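Local structure of L-fuculose phosphate aldolase (Streptococcus pneumoniae, 4C24) at residues 105-111 against 156-161; 23-27 against 99-103; 36-40 against 90-94; 12-16 against 169-173. The protein is a zinc-binding enzyme of the class II aldolase and adducin family, built on a mixed beta sheet flanked by helices and assembled from four chains. All coordinates share one frame; numbering follows the deposited sequence.

Contact 1 of 4, residues 105-111 against 156-161; sequences TVLACLR and LLANHG. With ZN (zinc ion), chain B.
A108 meets the classic beta bulge in which H160 and G161 both face L157, and its methyl CB lies 3.2 Å from L157 O, a tight fit. The same residue gives the hydrogen bond that joins the segments: N159 N donates to A108 O over 3.0 Å with an angle of 158° at the hydrogen. The donor stands well above the carbonyl plane, 73° out of it, and the same oxygen takes a weak bond from R111 N. R111, with positive phi, is the C-prime residue of the Schellman motif that closes helix 103-110. Around this core, L107 CB touches L156 CD1 at 3.7 Å, and C109 SG rests 3.6 Å from N159 CA. One turn earlier, with T105 OG1 beside the backbone N (chi1 -61°), T105 CG2 falls anti to that N and rests on H160 O at 3.6 Å, while OG1 bonds to T101 O. H118 of the second subunit donates to that same H160 O, so the subunit interface borders the bulge. On the far side of the bulge from the helix, the H160 ring reaches the metal shared with H98 and H100, NE2 lying 2.0 Å from the zinc ion.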
loop_
_atom_site.group_PDB
_atom_site.type_symbol
_atom_site.label_atom_id
_atom_site.label_comp_id
_atom_site.label_asym_id
_atom_site.label_seq_id
_atom_site.Cartn_x
_atom_site.Cartn_y
_atom_site.Cartn_z
ATOM N N THR A 105 6.113 13.611 -4.599
ATOM C CA THR A 105 7.294 14.063 -3.883
ATOM C C THR A 105 8.535 13.383 -4.440
ATOM O O THR A 105 9.575 14.025 -4.496
ATOM C CB THR A 105 7.138 13.815 -2.387
ATOM O OG1 THR A 105 6.005 14.563 -1.956
ATOM C CG2 THR A 105 8.364 14.276 -1.611
ATOM N N VAL A 106 8.416 12.119 -4.856
ATOM C CA VAL A 106 9.525 11.461 -5.617
ATOM C C VAL A 106 9.958 12.332 -6.786
ATOM O O VAL A 106 11.171 12.645 -6.956
ATOM C CB VAL A 106 9.111 10.069 -6.098
ATOM C CG1 VAL A 106 10.130 9.514 -7.116
ATOM C CG2 VAL A 106 8.984 9.177 -4.888
ATOM N N LEU A 107 8.994 12.714 -7.609
ATOM C CA LEU A 107 9.316 13.588 -8.743
ATOM C C LEU A 107 9.944 14.893 -8.262
ATOM O O LEU A 107 10.907 15.375 -8.822
ATOM C CB LEU A 107 8.092 13.834 -9.598
ATOM C CG LEU A 107 7.650 12.592 -10.366
ATOM C CD1 LEU A 107 6.373 12.915 -11.130
ATOM C CD2 LEU A 107 8.741 12.156 -11.394
ATOM N N ALA A 108 9.418 15.476 -7.188
ATOM C CA ALA A 108 9.959 16.703 -6.643
ATOM C C ALA A 108 11.407 16.543 -6.186
ATOM O O ALA A 108 12.184 17.491 -6.265
ATOM C CB ALA A 108 9.088 17.115 -5.446
ATOM N N CYS A 109 11.752 15.377 -5.645
ATOM C CA CYS A 109 13.112 15.156 -5.159
ATOM C C CYS A 109 14.098 14.886 -6.275
ATOM O O CYS A 109 15.295 15.077 -6.077
ATOM C CB CYS A 109 13.162 14.079 -4.079
ATOM S SG CYS A 109 12.249 14.551 -2.588
ATOM N N LEU A 110 13.579 14.421 -7.403
ATOM C CA LEU A 110 14.364 14.300 -8.644
ATOM C C LEU A 110 14.406 15.635 -9.351
ATOM O O LEU A 110 15.171 15.811 -10.315
ATOM C CB LEU A 110 13.714 13.283 -9.568
ATOM C CG LEU A 110 13.734 11.846 -9.099
ATOM C CD1 LEU A 110 12.595 11.066 -9.741
ATOM C CD2 LEU A 110 15.093 11.203 -9.364
ATOM N N ARG A 111 13.564 16.574 -8.919
ATOM C CA ARG A 111 13.325 17.822 -9.639
ATOM C C ARG A 111 12.915 17.563 -11.109
ATOM O O ARG A 111 13.421 18.199 -12.054
ATOM C CB ARG A 111 14.511 18.782 -9.468
ATOM C CG ARG A 111 14.830 19.033 -8.006
ATOM C CD ARG A 111 15.919 20.047 -7.797
ATOM N NE ARG A 111 16.236 20.223 -6.392
ATOM C CZ ARG A 111 17.086 21.133 -5.935
ATOM N NH1 ARG A 111 17.752 21.907 -6.796
ATOM N NH2 ARG A 111 17.347 21.235 -4.641
ATOM N N LEU A 156 4.892 20.978 -8.206
ATOM C CA LEU A 156 5.768 20.254 -7.312
ATOM C C LEU A 156 6.794 21.198 -6.654
ATOM O O LEU A 156 7.337 22.112 -7.290
ATOM C CB LEU A 156 6.472 19.110 -8.062
ATOM C CG LEU A 156 5.607 18.156 -8.884
ATOM C CD1 LEU A 156 6.448 17.106 -9.590
ATOM C CD2 LEU A 156 4.536 17.542 -7.982
ATOM N N LEU A 157 7.052 20.978 -5.378
ATOM C CA LEU A 157 7.991 21.783 -4.622
ATOM C C LEU A 157 9.229 20.927 -4.422
ATOM O O LEU A 157 9.188 19.860 -3.805
ATOM C CB LEU A 157 7.396 22.136 -3.257
ATOM C CG LEU A 157 6.039 22.828 -3.350
ATOM C CD1 LEU A 157 5.498 23.024 -1.930
ATOM C CD2 LEU A 157 6.072 24.132 -4.148
ATOM N N ALA A 158 10.342 21.400 -4.995
ATOM C CA ALA A 158 11.552 20.613 -5.026
ATOM C C ALA A 158 11.960 20.050 -3.655
ATOM O O ALA A 158 12.060 20.786 -2.678
ATOM C CB ALA A 158 12.673 21.468 -5.595
ATOM N N ASN A 159 12.183 18.741 -3.580
ATOM C CA ASN A 159 12.676 18.103 -2.360
ATOM C C ASN A 159 11.707 18.279 -1.203
ATOM O O ASN A 159 12.118 18.289 -0.052
ATOM C CB ASN A 159 14.080 18.594 -1.976
ATOM C CG ASN A 159 15.093 18.295 -3.045
ATOM O OD1 ASN A 159 15.633 17.196 -3.131
ATOM N ND2 ASN A 159 15.324 19.258 -3.863
ATOM N N HIS A 160 10.431 18.389 -1.553
ATOM C CA HIS A 160 9.449 18.823 -0.540
ATOM C C HIS A 160 8.086 18.187 -0.704
ATOM O O HIS A 160 7.686 17.372 0.138
ATOM C CB HIS A 160 9.363 20.343 -0.561
ATOM C CG HIS A 160 8.529 20.922 0.537
ATOM N ND1 HIS A 160 8.700 22.205 0.996
ATOM C CD2 HIS A 160 7.508 20.385 1.262
ATOM C CE1 HIS A 160 7.809 22.441 1.961
ATOM N NE2 HIS A 160 7.078 21.352 2.132
ATOM N N GLY A 161 7.362 18.530 -1.756
ATOM C CA GLY A 161 6.003 18.006 -1.901
ATOM C C GLY A 161 5.226 18.642 -3.012
ATOM O O GLY A 161 5.772 18.942 -4.068
HETATM ZN ZN ZN B . 5.563 21.067 3.406
HETATM O O HOH W 1 6.021 22.467 4.887
#

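Contact 2 of 4, residues 23-27 against 99-103; sequences TDLTK and AHTTY. With ZN (zinc ion), chain B; SO4 (sulfate ion), chain D.
L25 O and T101 CA bring two irregular loop backbones together, 3.5 Å apart with an angle of 155° at the hydrogen, a CA-H...O contact just after the Schellman motif in which D24, with positive phi, ends helix 7-22. Water carries the clear hydrogen bonds between the segments. One molecule donates to L25 O and accepts from T102 N, at 2.7 Å and 2.8 Å respectively. Two others meet at T26 OG1: each lies 2.6 Å from that hydroxyl, one accepting from H100 N and the other donating to H100 O. With OG1 anti to the backbone N (chi1 179°), the hydroxyl reaches the backbone N and O of H100 through these two waters, and it also bonds to G28 N. T26 CG2 meanwhile packs on A99 CB at 4.2 Å, a small apolar patch beside the waters. T101 directs its own hydroxyl to E180 of helix 169-192. At the outer end T102 OG1 donates to O1 of a sulfate ion, probably from the crystallisation liquor, over 2.9 Å; K184 and K184 of the second subunit also hold this anion. H100 itself binds the zinc ion through NE2, together with H98 and H160. The geometry is consistent with a second-shell role for T26: its hydroxyl and two waters engage the backbone of a metal ligand, and probably help to position it.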
loop_
_atom_site.group_PDB
_atom_site.type_symbol
_atom_site.label_atom_id
_atom_site.label_comp_id
_atom_site.label_asym_id
_atom_site.label_seq_id
_atom_site.Cartn_x
_atom_site.Cartn_y
_atom_site.Cartn_z
ATOM N N THR A 23 -7.336 8.916 3.644
ATOM C CA THR A 23 -7.092 8.303 2.332
ATOM C C THR A 23 -5.612 7.997 2.110
ATOM O O THR A 23 -5.230 7.536 1.038
ATOM C CB THR A 23 -7.589 9.179 1.166
ATOM O OG1 THR A 23 -6.860 10.406 1.157
ATOM C CG2 THR A 23 -9.087 9.468 1.274
ATOM N N ASP A 24 -4.807 8.225 3.132
ATOM C CA ASP A 24 -3.369 7.949 3.097
ATOM C C ASP A 24 -2.602 8.727 2.028
ATOM O O ASP A 24 -1.540 8.290 1.559
ATOM C CB ASP A 24 -3.071 6.451 2.963
ATOM C CG ASP A 24 -1.698 6.085 3.506
ATOM O OD1 ASP A 24 -1.227 6.731 4.474
ATOM O OD2 ASP A 24 -1.085 5.141 2.955
ATOM N N LEU A 25 -3.113 9.887 1.655
ATOM C CA LEU A 25 -2.311 10.784 0.811
ATOM C C LEU A 25 -1.106 11.319 1.578
ATOM O O LEU A 25 -0.012 11.449 1.025
ATOM C CB LEU A 25 -3.152 11.935 0.268
ATOM C CG LEU A 25 -3.936 11.600 -0.991
ATOM C CD1 LEU A 25 -4.994 12.677 -1.230
ATOM C CD2 LEU A 25 -2.999 11.455 -2.203
ATOM N N THR A 26 -1.296 11.640 2.856
ATOM C CA THR A 26 -0.189 12.104 3.691
ATOM C C THR A 26 -0.456 11.736 5.141
ATOM O O THR A 26 -1.584 11.406 5.489
ATOM C CB THR A 26 0.062 13.624 3.511
ATOM O OG1 THR A 26 1.136 14.051 4.360
ATOM C CG2 THR A 26 -1.175 14.424 3.842
ATOM N N LYS A 27 0.583 11.765 5.969
ATOM C CA LYS A 27 0.415 11.635 7.414
ATOM C C LYS A 27 0.011 12.974 8.053
ATOM O O LYS A 27 -0.429 13.016 9.205
ATOM C CB LYS A 27 1.696 11.099 8.054
ATOM N N ALA A 99 0.692 19.236 0.490
ATOM C CA ALA A 99 0.865 17.936 1.069
ATOM C C ALA A 99 2.217 17.359 0.727
ATOM O O ALA A 99 2.789 17.750 -0.284
ATOM C CB ALA A 99 -0.235 16.996 0.602
ATOM N N HIS A 100 2.722 16.475 1.568
ATOM C CA HIS A 100 3.921 15.683 1.251
ATOM C C HIS A 100 3.401 14.311 0.887
ATOM O O HIS A 100 3.211 13.448 1.752
ATOM C CB HIS A 100 4.859 15.610 2.448
ATOM C CG HIS A 100 5.308 16.950 2.961
ATOM N ND1 HIS A 100 6.333 17.087 3.864
ATOM C CD2 HIS A 100 4.870 18.207 2.692
ATOM C CE1 HIS A 100 6.475 18.374 4.170
ATOM N NE2 HIS A 100 5.621 19.074 3.439
ATOM N N THR A 101 3.054 14.140 -0.383
ATOM C CA THR A 101 2.532 12.863 -0.830
ATOM C C THR A 101 3.678 11.904 -1.201
ATOM O O THR A 101 4.847 12.135 -0.823
ATOM C CB THR A 101 1.511 13.051 -1.958
ATOM O OG1 THR A 101 2.197 13.558 -3.112
ATOM C CG2 THR A 101 0.365 13.995 -1.530
ATOM N N THR A 102 3.359 10.806 -1.861
ATOM C CA THR A 102 4.443 9.872 -2.189
ATOM C C THR A 102 5.110 10.138 -3.541
ATOM O O THR A 102 6.217 10.714 -3.572
ATOM C CB THR A 102 3.991 8.421 -2.076
ATOM O OG1 THR A 102 3.436 8.242 -0.773
ATOM C CG2 THR A 102 5.176 7.464 -2.278
ATOM N N TYR A 103 4.465 9.735 -4.630
ATOM C CA TYR A 103 5.154 9.803 -5.937
ATOM C C TYR A 103 5.316 11.203 -6.461
ATOM O O TYR A 103 6.287 11.478 -7.204
ATOM C CB TYR A 103 4.513 8.856 -6.947
ATOM C CG TYR A 103 4.784 7.422 -6.612
ATOM C CD1 TYR A 103 3.969 6.719 -5.724
ATOM C CD2 TYR A 103 5.888 6.752 -7.144
ATOM C CE1 TYR A 103 4.222 5.398 -5.406
ATOM C CE2 TYR A 103 6.148 5.430 -6.845
ATOM C CZ TYR A 103 5.321 4.748 -5.952
ATOM O OH TYR A 103 5.569 3.428 -5.649
HETATM ZN ZN ZN B . 5.563 21.067 3.406
HETATM S S SO4 D . 1.759 4.549 -2.063
HETATM O O1 SO4 D . 2.001 5.793 -1.308
HETATM O O2 SO4 D . 0.730 3.790 -1.314
HETATM O O3 SO4 D . 1.245 4.945 -3.384
HETATM O O4 SO4 D . 3.018 3.782 -2.182
HETATM O O HOH W 2 0.826 9.884 -1.062
HETATM O O HOH W 3 1.818 16.572 4.286
HETATM O O HOH W 4 3.286 12.586 4.270
HETATM O O HOH W 1 6.021 22.467 4.887
#

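Contact 3 of 4, residues 36-40 against 90-94; sequences FDREK and RDDID
R38 and D94 form the tight part of this contact, a salt bridge in which NE of R38 donates to OD1 of D94 over 2.9 Å. The bond is nearly straight, 175° at the hydrogen, and lies in the guanidinium plane, whereas the carboxylate, met on its syn side, is turned so that the two planes are 44° apart. R38 reaches this position because its chain bends at the second torsion (chi2 -81°). Its NH2 then serves two backbone carbonyls of the opposing loop: I93 O at 2.8 Å, near the guanidinium plane, and R90 O at 2.6 Å through a weak, bent bond. With NH1 bonded to Y87 O, all three nitrogens have acceptors, which fixes the rotation of the group. Its faces are flanked too, by D91 CA on one and F36 CD2 on the opposite one, both offset toward the rim. Backbone pairing continues beside the bridge, where F36 N donates to D94 O over 2.9 Å.

The outer side, where D91 is exposed, is looser. Here several side chains also pair within their own segment: R90 grips D92 side-on with NE and NH2, while its NH1 bonds to M149 O and NH2 also to R152 O. K40 NZ bridges to D37 OD2 at 2.7 Å. D37 OD1 also accepts from K40 N, an Asx motif at the end of strand 32-37. Together these features mark the end of an antiparallel strand pair inside the mixed sheet, where the loop after helix 80-89 leads into strand 95-99 beside strand 32-37.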
loop_
_atom_site.group_PDB
_atom_site.type_symbol
_atom_site.label_atom_id
_atom_site.label_comp_id
_atom_site.label_asym_id
_atom_site.label_seq_id
_atom_site.Cartn_x
_atom_site.Cartn_y
_atom_site.Cartn_z
ATOM N N PHE A 36 -9.646 30.998 0.771
ATOM C CA PHE A 36 -9.695 32.448 0.664
ATOM C C PHE A 36 -11.119 32.893 0.368
ATOM O O PHE A 36 -11.747 32.420 -0.575
ATOM C CB PHE A 36 -8.751 32.927 -0.448
ATOM C CG PHE A 36 -8.479 34.406 -0.408
ATOM C CD1 PHE A 36 -7.698 34.949 0.609
ATOM C CD2 PHE A 36 -9.008 35.253 -1.374
ATOM C CE1 PHE A 36 -7.446 36.315 0.660
ATOM C CE2 PHE A 36 -8.750 36.621 -1.331
ATOM C CZ PHE A 36 -7.983 37.145 -0.308
ATOM N N ASP A 37 -11.624 33.805 1.199
ATOM C CA ASP A 37 -12.944 34.384 1.003
ATOM C C ASP A 37 -12.711 35.667 0.213
ATOM O O ASP A 37 -12.102 36.611 0.739
ATOM C CB ASP A 37 -13.546 34.655 2.388
ATOM C CG ASP A 37 -14.948 35.227 2.338
ATOM O OD1 ASP A 37 -15.286 36.000 1.418
ATOM O OD2 ASP A 37 -15.723 34.895 3.269
ATOM N N ARG A 38 -13.161 35.703 -1.044
ATOM C CA ARG A 38 -12.922 36.868 -1.927
ATOM C C ARG A 38 -13.693 38.130 -1.555
ATOM O O ARG A 38 -13.228 39.240 -1.810
ATOM C CB ARG A 38 -13.220 36.531 -3.390
ATOM C CG ARG A 38 -12.288 35.501 -3.986
ATOM C CD ARG A 38 -10.991 36.135 -4.425
ATOM N NE ARG A 38 -10.057 35.088 -4.789
ATOM C CZ ARG A 38 -8.774 35.275 -5.055
ATOM N NH1 ARG A 38 -8.249 36.495 -5.017
ATOM N NH2 ARG A 38 -8.021 34.225 -5.362
ATOM N N GLU A 39 -14.877 37.956 -0.972
ATOM C CA GLU A 39 -15.711 39.100 -0.605
ATOM C C GLU A 39 -15.063 39.780 0.596
ATOM O O GLU A 39 -14.915 41.009 0.628
ATOM C CB GLU A 39 -17.138 38.645 -0.277
ATOM N N LYS A 40 -14.631 38.965 1.554
ATOM C CA LYS A 40 -14.007 39.463 2.783
ATOM C C LYS A 40 -12.511 39.729 2.647
ATOM O O LYS A 40 -11.944 40.482 3.432
ATOM C CB LYS A 40 -14.250 38.499 3.939
ATOM C CG LYS A 40 -15.715 38.249 4.250
ATOM C CD LYS A 40 -15.887 37.414 5.505
ATOM C CE LYS A 40 -17.339 37.001 5.692
ATOM N NZ LYS A 40 -17.651 35.813 4.853
ATOM N N ARG A 90 -3.641 35.337 -8.117
ATOM C CA ARG A 90 -4.545 34.532 -8.922
ATOM C C ARG A 90 -5.964 34.691 -8.424
ATOM O O ARG A 90 -6.208 34.497 -7.239
ATOM C CB ARG A 90 -4.185 33.063 -8.768
ATOM C CG ARG A 90 -2.740 32.801 -9.082
ATOM C CD ARG A 90 -2.518 31.350 -9.309
ATOM N NE ARG A 90 -3.423 30.707 -10.263
ATOM C CZ ARG A 90 -3.023 29.658 -10.975
ATOM N NH1 ARG A 90 -1.766 29.258 -10.853
ATOM N NH2 ARG A 90 -3.842 29.035 -11.800
ATOM N N ASP A 91 -6.863 35.029 -9.346
ATOM C CA ASP A 91 -8.281 35.179 -9.029
ATOM C C ASP A 91 -9.062 33.863 -9.180
ATOM O O ASP A 91 -10.237 33.784 -8.780
ATOM C CB ASP A 91 -8.908 36.286 -9.894
ATOM C CG ASP A 91 -8.703 36.055 -11.392
ATOM O OD1 ASP A 91 -8.084 35.037 -11.766
ATOM O OD2 ASP A 91 -9.163 36.896 -12.198
ATOM N N ASP A 92 -8.424 32.858 -9.776
ATOM C CA ASP A 92 -9.066 31.582 -10.090
ATOM C C ASP A 92 -8.901 30.485 -9.040
ATOM O O ASP A 92 -9.351 29.353 -9.251
ATOM C CB ASP A 92 -8.593 31.065 -11.465
ATOM C CG ASP A 92 -7.078 30.821 -11.537
ATOM O OD1 ASP A 92 -6.304 31.426 -10.769
ATOM O OD2 ASP A 92 -6.654 30.025 -12.412
ATOM N N ILE A 93 -8.261 30.822 -7.924
ATOM C CA ILE A 93 -7.926 29.860 -6.882
ATOM C C ILE A 93 -8.502 30.377 -5.578
ATOM O O ILE A 93 -8.125 31.448 -5.144
ATOM C CB ILE A 93 -6.388 29.729 -6.733
ATOM C CG1 ILE A 93 -5.763 29.136 -7.996
ATOM C CG2 ILE A 93 -6.025 28.910 -5.506
ATOM C CD1 ILE A 93 -6.344 27.799 -8.396
ATOM N N ASP A 94 -9.411 29.626 -4.963
ATOM C CA ASP A 94 -9.979 30.033 -3.665
ATOM C C ASP A 94 -9.707 29.029 -2.540
ATOM O O ASP A 94 -10.153 29.214 -1.394
ATOM C CB ASP A 94 -11.489 30.308 -3.764
ATOM C CG ASP A 94 -11.828 31.559 -4.575
ATOM O OD1 ASP A 94 -10.931 32.371 -4.868
ATOM O OD2 ASP A 94 -13.018 31.751 -4.910
#

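Contact 4 of 4, residues 12-16 against 169-173; sequences ELIKY and LLNAF
E12 presents its carboxylate to the start of helix 169-192 through two waters, one donating to OE2 over 2.7 Å and accepting from L170 N, the other donating to OE1 over 2.8 Å and accepting from L169 N. These links join two nearly parallel helices, the short segments crossing at -22° with axes 10.8 Å apart, on one face of the central mixed sheet. Since the N-H groups at a helix start lie at the positive end of its dipole, the site probably favours the glutamate's negative charge. With E12 CG anti to the backbone N (chi1 -166°), that carbon lies 3.7 Å from L169 CD1, and the extended chain beyond it carries the carboxylate to the waters. The same leucine methyl meets L13 CD2, and strands 32-37 and 95-99 lie against the L169 side chain as well. Y16 fills the space between the helices: L169 CB sits over its ring face in a CH-pi contact, 4.1 Å from the centroid and 27° off the normal. F173 approaches that ring obliquely, its CB lying 3.7 Å from Y16 CD1. Beyond the ring, the phenol oxygen reaches the residue next to L169, Y16 OH coming within 3.2 Å of L170 CB.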
loop_
_atom_site.group_PDB
_atom_site.type_symbol
_atom_site.label_atom_id
_atom_site.label_comp_id
_atom_site.label_asym_id
_atom_site.label_seq_id
_atom_site.Cartn_x
_atom_site.Cartn_y
_atom_site.Cartn_z
ATOM N N GLU A 12 -14.717 22.950 7.358
ATOM C CA GLU A 12 -14.344 22.326 6.098
ATOM C C GLU A 12 -12.841 22.102 6.014
ATOM O O GLU A 12 -12.409 21.035 5.576
ATOM C CB GLU A 12 -14.884 23.074 4.883
ATOM C CG GLU A 12 -14.803 22.262 3.594
ATOM C CD GLU A 12 -15.378 22.971 2.380
ATOM O OE1 GLU A 12 -15.060 24.163 2.160
ATOM O OE2 GLU A 12 -16.143 22.327 1.636
ATOM N N LEU A 13 -12.041 23.061 6.468
ATOM C CA LEU A 13 -10.585 22.842 6.542
ATOM C C LEU A 13 -10.238 21.625 7.375
ATOM O O LEU A 13 -9.412 20.819 7.006
ATOM C CB LEU A 13 -9.875 24.059 7.107
ATOM C CG LEU A 13 -9.855 25.254 6.186
ATOM C CD1 LEU A 13 -9.429 26.473 6.952
ATOM C CD2 LEU A 13 -8.886 25.040 5.031
ATOM N N ILE A 14 -10.912 21.477 8.509
ATOM C CA ILE A 14 -10.708 20.340 9.392
ATOM C C ILE A 14 -11.086 19.034 8.708
ATOM O O ILE A 14 -10.341 18.054 8.775
ATOM C CB ILE A 14 -11.525 20.523 10.683
ATOM C CG1 ILE A 14 -11.100 21.816 11.355
ATOM C CG2 ILE A 14 -11.346 19.335 11.623
ATOM C CD1 ILE A 14 -9.624 21.870 11.599
ATOM N N LYS A 15 -12.239 19.031 8.038
ATOM C CA LYS A 15 -12.728 17.866 7.315
ATOM C C LYS A 15 -11.692 17.390 6.289
ATOM O O LYS A 15 -11.323 16.213 6.289
ATOM C CB LYS A 15 -14.038 18.201 6.611
ATOM C CG LYS A 15 -14.640 17.073 5.790
ATOM C CD LYS A 15 -15.801 17.603 4.959
ATOM C CE LYS A 15 -16.120 16.719 3.760
ATOM N NZ LYS A 15 -16.799 15.453 4.152
ATOM N N TYR A 16 -11.210 18.307 5.449
ATOM C CA TYR A 16 -10.257 17.923 4.392
ATOM C C TYR A 16 -8.876 17.561 4.891
ATOM O O TYR A 16 -8.221 16.728 4.280
ATOM C CB TYR A 16 -10.245 18.939 3.254
ATOM C CG TYR A 16 -11.467 18.748 2.390
ATOM C CD1 TYR A 16 -11.501 17.754 1.412
ATOM C CD2 TYR A 16 -12.636 19.495 2.614
ATOM C CE1 TYR A 16 -12.620 17.544 0.627
ATOM C CE2 TYR A 16 -13.773 19.287 1.833
ATOM C CZ TYR A 16 -13.765 18.300 0.850
ATOM O OH TYR A 16 -14.877 18.080 0.069
ATOM N N LEU A 169 -12.307 23.484 -1.671
ATOM C CA LEU A 169 -11.489 22.424 -1.073
ATOM C C LEU A 169 -11.762 21.058 -1.662
ATOM O O LEU A 169 -10.835 20.275 -1.826
ATOM C CB LEU A 169 -11.628 22.359 0.441
ATOM C CG LEU A 169 -10.885 23.440 1.195
ATOM C CD1 LEU A 169 -11.397 23.470 2.623
ATOM C CD2 LEU A 169 -9.368 23.232 1.196
ATOM N N LEU A 170 -13.025 20.749 -1.951
ATOM C CA LEU A 170 -13.330 19.481 -2.623
ATOM C C LEU A 170 -12.513 19.316 -3.916
ATOM O O LEU A 170 -11.885 18.275 -4.113
ATOM C CB LEU A 170 -14.837 19.346 -2.893
ATOM C CG LEU A 170 -15.336 18.009 -3.461
ATOM C CD1 LEU A 170 -16.738 17.698 -2.952
ATOM C CD2 LEU A 170 -15.322 18.040 -4.976
ATOM N N ASN A 171 -12.508 20.346 -4.758
ATOM C CA ASN A 171 -11.774 20.313 -6.024
ATOM C C ASN A 171 -10.269 20.338 -5.790
ATOM O O ASN A 171 -9.537 19.605 -6.464
ATOM C CB ASN A 171 -12.189 21.448 -6.969
ATOM C CG ASN A 171 -13.645 21.373 -7.396
ATOM O OD1 ASN A 171 -14.371 20.446 -7.048
ATOM N ND2 ASN A 171 -14.073 22.360 -8.163
ATOM N N ALA A 172 -9.797 21.145 -4.838
ATOM C CA ALA A 172 -8.357 21.133 -4.495
ATOM C C ALA A 172 -7.920 19.736 -4.043
ATOM O O ALA A 172 -6.866 19.235 -4.447
ATOM C CB ALA A 172 -8.022 22.171 -3.439
ATOM N N PHE A 173 -8.728 19.086 -3.203
ATOM C CA PHE A 173 -8.430 17.745 -2.741
ATOM C C PHE A 173 -8.380 16.780 -3.927
ATOM O O PHE A 173 -7.467 15.934 -4.014
ATOM C CB PHE A 173 -9.487 17.298 -1.689
ATOM C CG PHE A 173 -9.280 15.905 -1.177
ATOM C CD1 PHE A 173 -9.839 14.824 -1.859
ATOM C CD2 PHE A 173 -8.483 15.652 -0.065
ATOM C CE1 PHE A 173 -9.619 13.524 -1.431
ATOM C CE2 PHE A 173 -8.258 14.348 0.369
ATOM C CZ PHE A 173 -8.835 13.289 -0.312
HETATM O O HOH W 5 -13.876 25.415 -0.097
HETATM O O HOH W 6 -15.490 22.278 -1.000
#

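In the fold
Contacts 1 and 2 meet at the metal site: each supplies a histidine to the one zinc ion, H160 NE2 and H100 NE2 lying 3.0 Å apart, and both touch the second subunit. Their centres are 13 Å apart. Contact 4 closes the long chain loop that contains the other three, and it touches contact 2, T23 OG1 being 3.8 Å from F173 CZ. Contact 3 lies away from the zinc site, its centre about 27 Å from that of contact 1 and on the opposite side of the chain's centre, although both reach the same sheet. Contacts 3 and 4 do not touch, with nearest atoms about 6 Å apart, but helix 7-22 and strand 32-37 connect them in sequence.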